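Local atomic coordinates of aminopeptidase N (Francisella tularensis subsp. tularensis, PDB entry 5DLL), a protein that probably releases N-terminal amino acids, preferably alanine, from intracellular peptides as a zinc-dependent M1-family aminopeptidase. Residues I579-A584 with S618-A623; D570-I575 with D588-A593; L612-E617 with N638-L643. All blocks are in the same frame, centred on the assembly; numbering follows the deposited sequence.

How the contacts relate
Three apolar contacts, all in the C-terminal ARM-repeat range of the chain, lie within about 11 to 14 Å of one another, measured between centres. Contacts 1 and 2, about 14 Å apart, share helix 565-581, on which segments 570-575 and 579-584 follow each other. Contacts 1 and 3 are the closest pair at about 11 Å and touch directly, Ile580 CD1 lying 3.5 Å from Val639 CG2. Contacts 2 and 3, about 12 Å apart, are joined by a probable hydrogen bond of 3.2 Å from Gln573 NE2 to Leu613 O and by packing of Leu591 on Leu643. All three are away from the zinc site of His309, His313 and Glu332 and from the sodium site.

Contact 1: residues I579-A584 with S618-A623; sequences IILNNA and STIAEA
Ile620 overlaps two consecutive residues at the end of helix 565-581, its CG2 meeting Leu581 and its CD1 meeting Ile580. This is apolar packing between a helix terminus and the short helix 617-621 in the ARM-repeat region of an M1 aminopeptidase. The two branches of Ile620 divide the work: CG2, set anti to the backbone N by a chi1 of -66°, lies 3.7 Å from Leu581 CD2, while CD1 reaches 4.1 Å from Ile580 CG2. Leu581 and Ile620 run alongside each other, pointing opposite ways; Ile580 and Ile620 lie nearly perpendicular.

The helix stops just beyond these residues in a Schellman motif, identified by the positive phi of Asn583 (51°) and by its pair of backbone bonds. The 6→1 bond runs from Ala584 N to Ile579 O at 3.0 Å, and the 5→2 bond from Asn583 N to Ile580 O has the same length. Helix 629-646 adjoins, with Arg636 and Val639 against Ile580 and Ser635 OG hydrogen-bonded to Ile580 O. At the outer margin, Leu581 CD1 stands 4.2 Å from Ala623 CB.

Contact 2: residues D570-I575 with D588-A593; sequences DSLQQI and DEFLNA
Leu572 and Ile575, which meet Phe590, stand on a regular helical turn held by the backbone bond from Gln574 N to Asp570 O, 3.1 Å long. Helix 565-581 and helix 588-598 follow each other in the chain and run in opposite directions here, so the contact closes a helical hairpin within the ARM-repeat region. The link between the two segments is purely apolar, and all three touching residues are buried.

The CB of Phe590 points toward helix 565-581, and a chi1 of 178° (CG anti to the backbone N) continues the ring in that direction. The two partners approach the CD1/CE1 part of the ring obliquely from opposite sides of its plane. Ile575 CG2 sits 3.6 Å from both Phe590 CD1 and CE1, so the methyl is equidistant from the two atoms and lies off the ring plane. Leu572 comes from one turn earlier, its side chain nearly perpendicular to that of Phe590. Its chi1 of -168° carries the isobutyl group across although its CB does not point at the partner helix.

Around this hairpin, helix 552-561 packs on Ile575 through Leu555 and Leu556. On another side of helix 565-581, Asp570 OD1 forms a salt bridge with Arg361 of helix 349-369, tying the helix to the peptidase domain. Within the contact, the second partner of the ring is Leu572 CD1, 3.8 Å from Phe590 CE1.

Contact 3: residues L612-E617 with N638-L643; sequences LLIPIE and NVVNQL
Within 612-617, Ile614 alone touches residues 638-643, where it meets Val639, Val640 and Leu643 of helix 629-646. These three positions, i, i+1 and i+4, form one apolar patch on the helix, and all four residues are buried. The register agrees with this: the nearest pair of CA atoms is Ile614 and Val640, 7.3 Å apart.

The conformation of Ile614 assigns each branch its own partner. With chi1 at -64°, CG1 is anti to the carbonyl carbon and lies 3.8 Å from Val640 CG2. The same rotation places CG2 anti to the backbone N, on the side of Val639, whose CG2 is more distant at 4.5 Å. A chi2 of -75° bends the chain onward, and CD1 ends 3.9 Å from Leu643 CD1. Ile614 and Leu643 therefore reach toward each other tip to tip, whereas Ile614 and Val640 lie side by side with their ends directed oppositely. Val640 uses one branch here: its CG2, anti to the carbonyl carbon, touches both CG1 and CB of Ile614.

Polar bonds fix the loop beside this patch. Arg636, one turn before Val640, takes two successive loop carbonyls, Ile614 O through NH2 and Pro615 O through NE, so its guanidinium group holds the backbone at the packed isoleucine and at the proline after it. The loop then enters helix 617-621, with Ile616 at the N-cap position.

In the ARM-repeat region the contact thus joins the connection between helices 605-612 and 617-621 to the longer helix 629-646. Tyr683 of helix 668-685 touches both Ile614 and Leu643, Phe594 of helix 588-598 packs on Leu643, and helix 565-581 borders Val639 and Pro615.

Contact 1: residues I579-A584 with S618-A623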
loop_
_atom_site.group_PDB
_atom_site.type_symbol
_atom_site.label_atom_id
_atom_site.label_comp_id
_atom_site.label_asym_id
_atom_site.label_seq_id
_atom_site.Cartn_x
_atom_site.Cartn_y
_atom_site.Cartn_z
ATOM N N ILE A 579 21.969 -8.425 20.391
ATOM C CA ILE A 579 22.087 -8.237 21.839
ATOM C C ILE A 579 20.937 -8.923 22.576
ATOM O O ILE A 579 21.146 -9.572 23.603
ATOM C CB ILE A 579 22.112 -6.730 22.209
ATOM C CG1 ILE A 579 23.437 -6.083 21.771
ATOM C CG2 ILE A 579 21.876 -6.511 23.703
ATOM C CD1 ILE A 579 24.634 -6.426 22.638
ATOM N N ILE A 580 19.730 -8.780 22.036
ATOM C CA ILE A 580 18.518 -9.296 22.675
ATOM C C ILE A 580 18.528 -10.827 22.708
ATOM O O ILE A 580 18.245 -11.433 23.748
ATOM C CB ILE A 580 17.243 -8.816 21.940
ATOM C CG1 ILE A 580 17.185 -7.275 21.889
ATOM C CG2 ILE A 580 15.987 -9.411 22.578
ATOM C CD1 ILE A 580 16.367 -6.606 22.968
ATOM N N LEU A 581 18.865 -11.441 21.574
ATOM C CA LEU A 581 18.849 -12.904 21.438
ATOM C C LEU A 581 19.891 -13.589 22.324
ATOM O O LEU A 581 19.666 -14.696 22.806
ATOM C CB LEU A 581 19.056 -13.319 19.976
ATOM C CG LEU A 581 18.022 -12.823 18.958
ATOM C CD1 LEU A 581 18.393 -13.310 17.565
ATOM C CD2 LEU A 581 16.612 -13.262 19.326
ATOM N N ASN A 582 21.019 -12.919 22.549
ATOM C CA ASN A 582 22.042 -13.422 23.465
ATOM C C ASN A 582 21.719 -13.143 24.937
ATOM O O ASN A 582 22.515 -13.490 25.812
ATOM C CB ASN A 582 23.413 -12.819 23.123
ATOM C CG ASN A 582 23.832 -13.074 21.681
ATOM O OD1 ASN A 582 24.439 -12.215 21.042
ATOM N ND2 ASN A 582 23.506 -14.254 21.163
ATOM N N ASN A 583 20.564 -12.530 25.213
ATOM C CA ASN A 583 20.201 -12.097 26.569
ATOM C C ASN A 583 21.326 -11.260 27.188
ATOM O O ASN A 583 21.575 -11.318 28.394
ATOM C CB ASN A 583 19.859 -13.304 27.459
ATOM C CG ASN A 583 18.609 -14.041 27.001
ATOM O OD1 ASN A 583 18.673 -15.191 26.569
ATOM N ND2 ASN A 583 17.463 -13.381 27.100
ATOM N N ALA A 584 21.989 -10.473 26.343
ATOM C CA ALA A 584 23.227 -9.800 26.715
ATOM C C ALA A 584 22.966 -8.448 27.364
ATOM O O ALA A 584 21.945 -7.804 27.098
ATOM C CB ALA A 584 24.111 -9.625 25.487
ATOM N N SER A 618 7.715 -8.589 17.935
ATOM C CA SER A 618 7.279 -9.366 16.772
ATOM C C SER A 618 8.322 -9.373 15.650
ATOM O O SER A 618 8.442 -10.355 14.915
ATOM C CB SER A 618 5.936 -8.842 16.250
ATOM O OG SER A 618 5.936 -7.429 16.137
ATOM N N THR A 619 9.072 -8.280 15.525
ATOM C CA THR A 619 10.147 -8.187 14.539
ATOM C C THR A 619 11.319 -9.079 14.934
ATOM O O THR A 619 11.844 -9.824 14.105
ATOM C CB THR A 619 10.648 -6.739 14.381
ATOM O OG1 THR A 619 9.544 -5.885 14.052
ATOM C CG2 THR A 619 11.709 -6.648 13.286
ATOM N N ILE A 620 11.718 -9.012 16.199
ATOM C CA ILE A 620 12.795 -9.866 16.707
ATOM C C ILE A 620 12.435 -11.348 16.547
ATOM O O ILE A 620 13.286 -12.172 16.195
ATOM C CB ILE A 620 13.115 -9.554 18.186
ATOM C CG1 ILE A 620 13.691 -8.138 18.317
ATOM C CG2 ILE A 620 14.099 -10.572 18.756
ATOM C CD1 ILE A 620 13.619 -7.573 19.718
ATOM N N ALA A 621 11.166 -11.671 16.792
ATOM C CA ALA A 621 10.656 -13.039 16.644
ATOM C C ALA A 621 10.816 -13.615 15.229
ATOM O O ALA A 621 10.915 -14.830 15.063
ATOM C CB ALA A 621 9.196 -13.091 17.064
ATOM N N GLU A 622 10.841 -12.747 14.220
ATOM C CA GLU A 622 11.064 -13.170 12.833
ATOM C C GLU A 622 12.456 -13.783 12.616
ATOM O O GLU A 622 12.663 -14.532 11.666
ATOM C CB GLU A 622 10.854 -11.989 11.870
ATOM C CG GLU A 622 9.421 -11.467 11.820
ATOM C CD GLU A 622 9.277 -10.125 11.108
ATOM O OE1 GLU A 622 10.297 -9.543 10.677
ATOM O OE2 GLU A 622 8.131 -9.640 10.979
ATOM N N ALA A 623 13.408 -13.454 13.486
ATOM C CA ALA A 623 14.747 -14.049 13.432
ATOM C C ALA A 623 14.746 -15.508 13.890
ATOM O O ALA A 623 15.558 -16.312 13.436
ATOM C CB ALA A 623 15.715 -13.239 14.284
#

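Contact 2: residues D570-I575 with D588-A593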
loop_
_atom_site.group_PDB
_atom_site.type_symbol
_atom_site.label_atom_id
_atom_site.label_comp_id
_atom_site.label_asym_id
_atom_site.label_seq_id
_atom_site.Cartn_x
_atom_site.Cartn_y
_atom_site.Cartn_z
ATOM N N ASP A 570 20.062 0.213 9.552
ATOM C CA ASP A 570 20.035 -1.236 9.343
ATOM C C ASP A 570 21.058 -1.952 10.216
ATOM O O ASP A 570 20.759 -2.989 10.806
ATOM C CB ASP A 570 20.285 -1.573 7.868
ATOM C CG ASP A 570 19.867 -2.988 7.510
ATOM O OD1 ASP A 570 18.765 -3.407 7.922
ATOM O OD2 ASP A 570 20.631 -3.680 6.802
ATOM N N SER A 571 22.262 -1.391 10.288
ATOM C CA SER A 571 23.343 -1.962 11.091
ATOM C C SER A 571 23.095 -1.810 12.593
ATOM O O SER A 571 23.499 -2.666 13.374
ATOM C CB SER A 571 24.681 -1.317 10.720
ATOM O OG SER A 571 24.992 -1.548 9.360
ATOM N N LEU A 572 22.439 -0.721 12.990
ATOM C CA LEU A 572 22.117 -0.487 14.398
ATOM C C LEU A 572 21.004 -1.426 14.882
ATOM O O LEU A 572 21.058 -1.942 16.001
ATOM C CB LEU A 572 21.714 0.975 14.617
ATOM C CG LEU A 572 21.615 1.468 16.068
ATOM C CD1 LEU A 572 22.918 1.258 16.828
ATOM C CD2 LEU A 572 21.212 2.935 16.101
ATOM N N GLN A 573 20.002 -1.649 14.034
ATOM C CA GLN A 573 18.915 -2.575 14.355
ATOM C C GLN A 573 19.433 -4.021 14.382
ATOM O O GLN A 573 18.906 -4.858 15.110
ATOM C CB GLN A 573 17.759 -2.434 13.351
ATOM C CG GLN A 573 17.125 -1.044 13.289
ATOM C CD GLN A 573 16.069 -0.790 14.360
ATOM O OE1 GLN A 573 14.951 -1.308 14.288
ATOM N NE2 GLN A 573 16.412 0.041 15.343
ATOM N N GLN A 574 20.466 -4.307 13.592
ATOM C CA GLN A 574 21.078 -5.634 13.567
ATOM C C GLN A 574 21.864 -5.921 14.843
ATOM O O GLN A 574 21.903 -7.058 15.310
ATOM C CB GLN A 574 21.998 -5.769 12.355
ATOM C CG GLN A 574 22.636 -7.142 12.215
ATOM C CD GLN A 574 22.943 -7.503 10.773
ATOM O OE1 GLN A 574 22.068 -7.447 9.906
ATOM N NE2 GLN A 574 24.189 -7.888 10.511
ATOM N N ILE A 575 22.489 -4.886 15.397
ATOM C CA ILE A 575 23.248 -5.009 16.643
ATOM C C ILE A 575 22.301 -5.220 17.822
ATOM O O ILE A 575 22.429 -6.199 18.558
ATOM C CB ILE A 575 24.121 -3.760 16.894
ATOM C CG1 ILE A 575 25.272 -3.708 15.883
ATOM C CG2 ILE A 575 24.684 -3.759 18.310
ATOM C CD1 ILE A 575 25.890 -2.336 15.723
ATOM N N ASP A 588 29.447 -0.926 26.256
ATOM C CA ASP A 588 29.875 0.448 26.545
ATOM C C ASP A 588 30.064 1.260 25.252
ATOM O O ASP A 588 29.637 2.413 25.165
ATOM C CB ASP A 588 31.176 0.435 27.364
ATOM C CG ASP A 588 31.210 1.508 28.446
ATOM O OD1 ASP A 588 30.163 2.131 28.718
ATOM O OD2 ASP A 588 32.291 1.712 29.041
ATOM N N GLU A 589 30.694 0.647 24.251
ATOM C CA GLU A 589 30.900 1.288 22.952
ATOM C C GLU A 589 29.579 1.446 22.204
ATOM O O GLU A 589 29.435 2.347 21.374
ATOM C CB GLU A 589 31.890 0.492 22.092
ATOM C CG GLU A 589 33.339 0.576 22.561
ATOM C CD GLU A 589 33.637 -0.311 23.760
ATOM O OE1 GLU A 589 33.333 -1.520 23.696
ATOM O OE2 GLU A 589 34.178 0.197 24.767
ATOM N N PHE A 590 28.623 0.564 22.496
ATOM C CA PHE A 590 27.269 0.663 21.947
ATOM C C PHE A 590 26.547 1.906 22.474
ATOM O O PHE A 590 26.012 2.689 21.695
ATOM C CB PHE A 590 26.462 -0.601 22.279
ATOM C CG PHE A 590 25.039 -0.565 21.792
ATOM C CD1 PHE A 590 24.736 -0.865 20.469
ATOM C CD2 PHE A 590 24.000 -0.236 22.656
ATOM C CE1 PHE A 590 23.427 -0.830 20.014
ATOM C CE2 PHE A 590 22.690 -0.199 22.209
ATOM C CZ PHE A 590 22.403 -0.496 20.886
ATOM N N LEU A 591 26.541 2.077 23.793
ATOM C CA LEU A 591 25.920 3.242 24.433
ATOM C C LEU A 591 26.370 4.577 23.835
ATOM O O LEU A 591 25.561 5.487 23.664
ATOM C CB LEU A 591 26.237 3.250 25.931
ATOM C CG LEU A 591 25.497 2.229 26.793
ATOM C CD1 LEU A 591 26.232 2.003 28.105
ATOM C CD2 LEU A 591 24.064 2.676 27.042
ATOM N N ASN A 592 27.662 4.691 23.538
ATOM C CA ASN A 592 28.233 5.951 23.064
ATOM C C ASN A 592 27.943 6.218 21.594
ATOM O O ASN A 592 27.840 7.375 21.190
ATOM C CB ASN A 592 29.740 6.000 23.332
ATOM C CG ASN A 592 30.066 6.048 24.814
ATOM O OD1 ASN A 592 29.491 6.841 25.567
ATOM N ND2 ASN A 592 30.993 5.200 25.242
ATOM N N ALA A 593 27.824 5.159 20.795
ATOM C CA ALA A 593 27.346 5.288 19.413
ATOM C C ALA A 593 25.863 5.683 19.409
ATOM O O ALA A 593 25.419 6.481 18.582
ATOM C CB ALA A 593 27.554 3.990 18.647
#

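Contact 3: residues L612-E617 with N638-L643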
loop_
_atom_site.group_PDB
_atom_site.type_symbol
_atom_site.label_atom_id
_atom_site.label_comp_id
_atom_site.label_asym_id
_atom_site.label_seq_id
_atom_site.Cartn_x
_atom_site.Cartn_y
_atom_site.Cartn_z
ATOM N N LEU A 612 16.708 4.920 16.863
ATOM C CA LEU A 612 16.788 4.858 18.322
ATOM C C LEU A 612 15.673 4.026 18.968
ATOM O O LEU A 612 15.776 3.662 20.143
ATOM C CB LEU A 612 16.809 6.269 18.927
ATOM C CG LEU A 612 18.034 7.157 18.663
ATOM C CD1 LEU A 612 17.919 8.437 19.473
ATOM C CD2 LEU A 612 19.352 6.467 18.975
ATOM N N LEU A 613 14.614 3.722 18.222
ATOM C CA LEU A 613 13.553 2.869 18.752
ATOM C C LEU A 613 13.955 1.408 18.571
ATOM O O LEU A 613 14.186 0.956 17.449
ATOM C CB LEU A 613 12.216 3.168 18.068
ATOM C CG LEU A 613 10.940 2.834 18.853
ATOM C CD1 LEU A 613 10.977 3.390 20.274
ATOM C CD2 LEU A 613 9.721 3.362 18.107
ATOM N N ILE A 614 14.051 0.688 19.688
ATOM C CA ILE A 614 14.473 -0.718 19.695
ATOM C C ILE A 614 13.423 -1.567 18.956
ATOM O O ILE A 614 12.220 -1.375 19.171
ATOM C CB ILE A 614 14.663 -1.233 21.149
ATOM C CG1 ILE A 614 15.793 -0.475 21.857
ATOM C CG2 ILE A 614 14.966 -2.726 21.190
ATOM C CD1 ILE A 614 17.190 -0.875 21.428
ATOM N N PRO A 615 13.867 -2.497 18.078
ATOM C CA PRO A 615 12.905 -3.312 17.323
ATOM C C PRO A 615 11.842 -3.940 18.219
ATOM O O PRO A 615 12.173 -4.512 19.262
ATOM C CB PRO A 615 13.771 -4.412 16.697
ATOM C CG PRO A 615 15.145 -3.850 16.640
ATOM C CD PRO A 615 15.265 -2.816 17.722
ATOM N N ILE A 616 10.577 -3.814 17.825
ATOM C CA ILE A 616 9.486 -4.444 18.565
ATOM C C ILE A 616 9.613 -5.973 18.561
ATOM O O ILE A 616 10.302 -6.562 17.719
ATOM C CB ILE A 616 8.088 -4.008 18.060
ATOM C CG1 ILE A 616 7.934 -4.251 16.553
ATOM C CG2 ILE A 616 7.843 -2.543 18.396
ATOM C CD1 ILE A 616 6.497 -4.226 16.081
ATOM N N GLU A 617 8.927 -6.599 19.510
ATOM C CA GLU A 617 9.134 -8.010 19.828
ATOM C C GLU A 617 8.774 -8.937 18.663
ATOM O O GLU A 617 9.455 -9.942 18.429
ATOM C CB GLU A 617 8.342 -8.390 21.084
ATOM C CG GLU A 617 8.695 -7.563 22.320
ATOM C CD GLU A 617 7.762 -6.379 22.541
ATOM O OE1 GLU A 617 8.131 -5.236 22.188
ATOM O OE2 GLU A 617 6.649 -6.594 23.061
ATOM N N ASN A 638 14.772 -5.429 29.339
ATOM C CA ASN A 638 16.051 -5.209 30.011
ATOM C C ASN A 638 16.904 -4.144 29.338
ATOM O O ASN A 638 17.363 -3.219 30.003
ATOM C CB ASN A 638 16.844 -6.514 30.105
ATOM C CG ASN A 638 18.089 -6.378 30.956
ATOM O OD1 ASN A 638 18.065 -5.756 32.019
ATOM N ND2 ASN A 638 19.187 -6.962 30.496
ATOM N N VAL A 639 17.117 -4.267 28.030
ATOM C CA VAL A 639 17.946 -3.290 27.313
ATOM C C VAL A 639 17.273 -1.922 27.210
ATOM O O VAL A 639 17.943 -0.892 27.320
ATOM C CB VAL A 639 18.379 -3.766 25.907
ATOM C CG1 VAL A 639 19.055 -5.128 25.991
ATOM C CG2 VAL A 639 17.209 -3.795 24.935
ATOM N N VAL A 640 15.956 -1.912 27.007
ATOM C CA VAL A 640 15.205 -0.658 26.917
ATOM C C VAL A 640 15.254 0.077 28.257
ATOM O O VAL A 640 15.374 1.302 28.287
ATOM C CB VAL A 640 13.748 -0.887 26.432
ATOM C CG1 VAL A 640 12.838 0.288 26.774
ATOM C CG2 VAL A 640 13.734 -1.145 24.928
ATOM N N ASN A 641 15.177 -0.673 29.355
ATOM C CA ASN A 641 15.313 -0.095 30.694
ATOM C C ASN A 641 16.712 0.479 30.958
ATOM O O ASN A 641 16.846 1.511 31.616
ATOM C CB ASN A 641 14.968 -1.126 31.773
ATOM C CG ASN A 641 15.420 -0.693 33.157
ATOM O OD1 ASN A 641 16.438 -1.169 33.666
ATOM N ND2 ASN A 641 14.685 0.237 33.757
ATOM N N GLN A 642 17.748 -0.193 30.457
ATOM C CA GLN A 642 19.119 0.286 30.624
ATOM C C GLN A 642 19.339 1.621 29.911
ATOM O O GLN A 642 19.792 2.587 30.525
ATOM C CB GLN A 642 20.132 -0.760 30.149
ATOM C CG GLN A 642 20.308 -1.916 31.125
ATOM C CD GLN A 642 21.477 -2.822 30.779
ATOM O OE1 GLN A 642 22.495 -2.373 30.252
ATOM N NE2 GLN A 642 21.342 -4.110 31.091
ATOM N N LEU A 643 18.997 1.675 28.627
ATOM C CA LEU A 643 19.117 2.909 27.841
ATOM C C LEU A 643 18.350 4.062 28.480
ATOM O O LEU A 643 18.835 5.192 28.522
ATOM C CB LEU A 643 18.586 2.697 26.426
ATOM C CG LEU A 643 19.367 1.734 25.532
ATOM C CD1 LEU A 643 18.500 1.285 24.365
ATOM C CD2 LEU A 643 20.647 2.387 25.036
#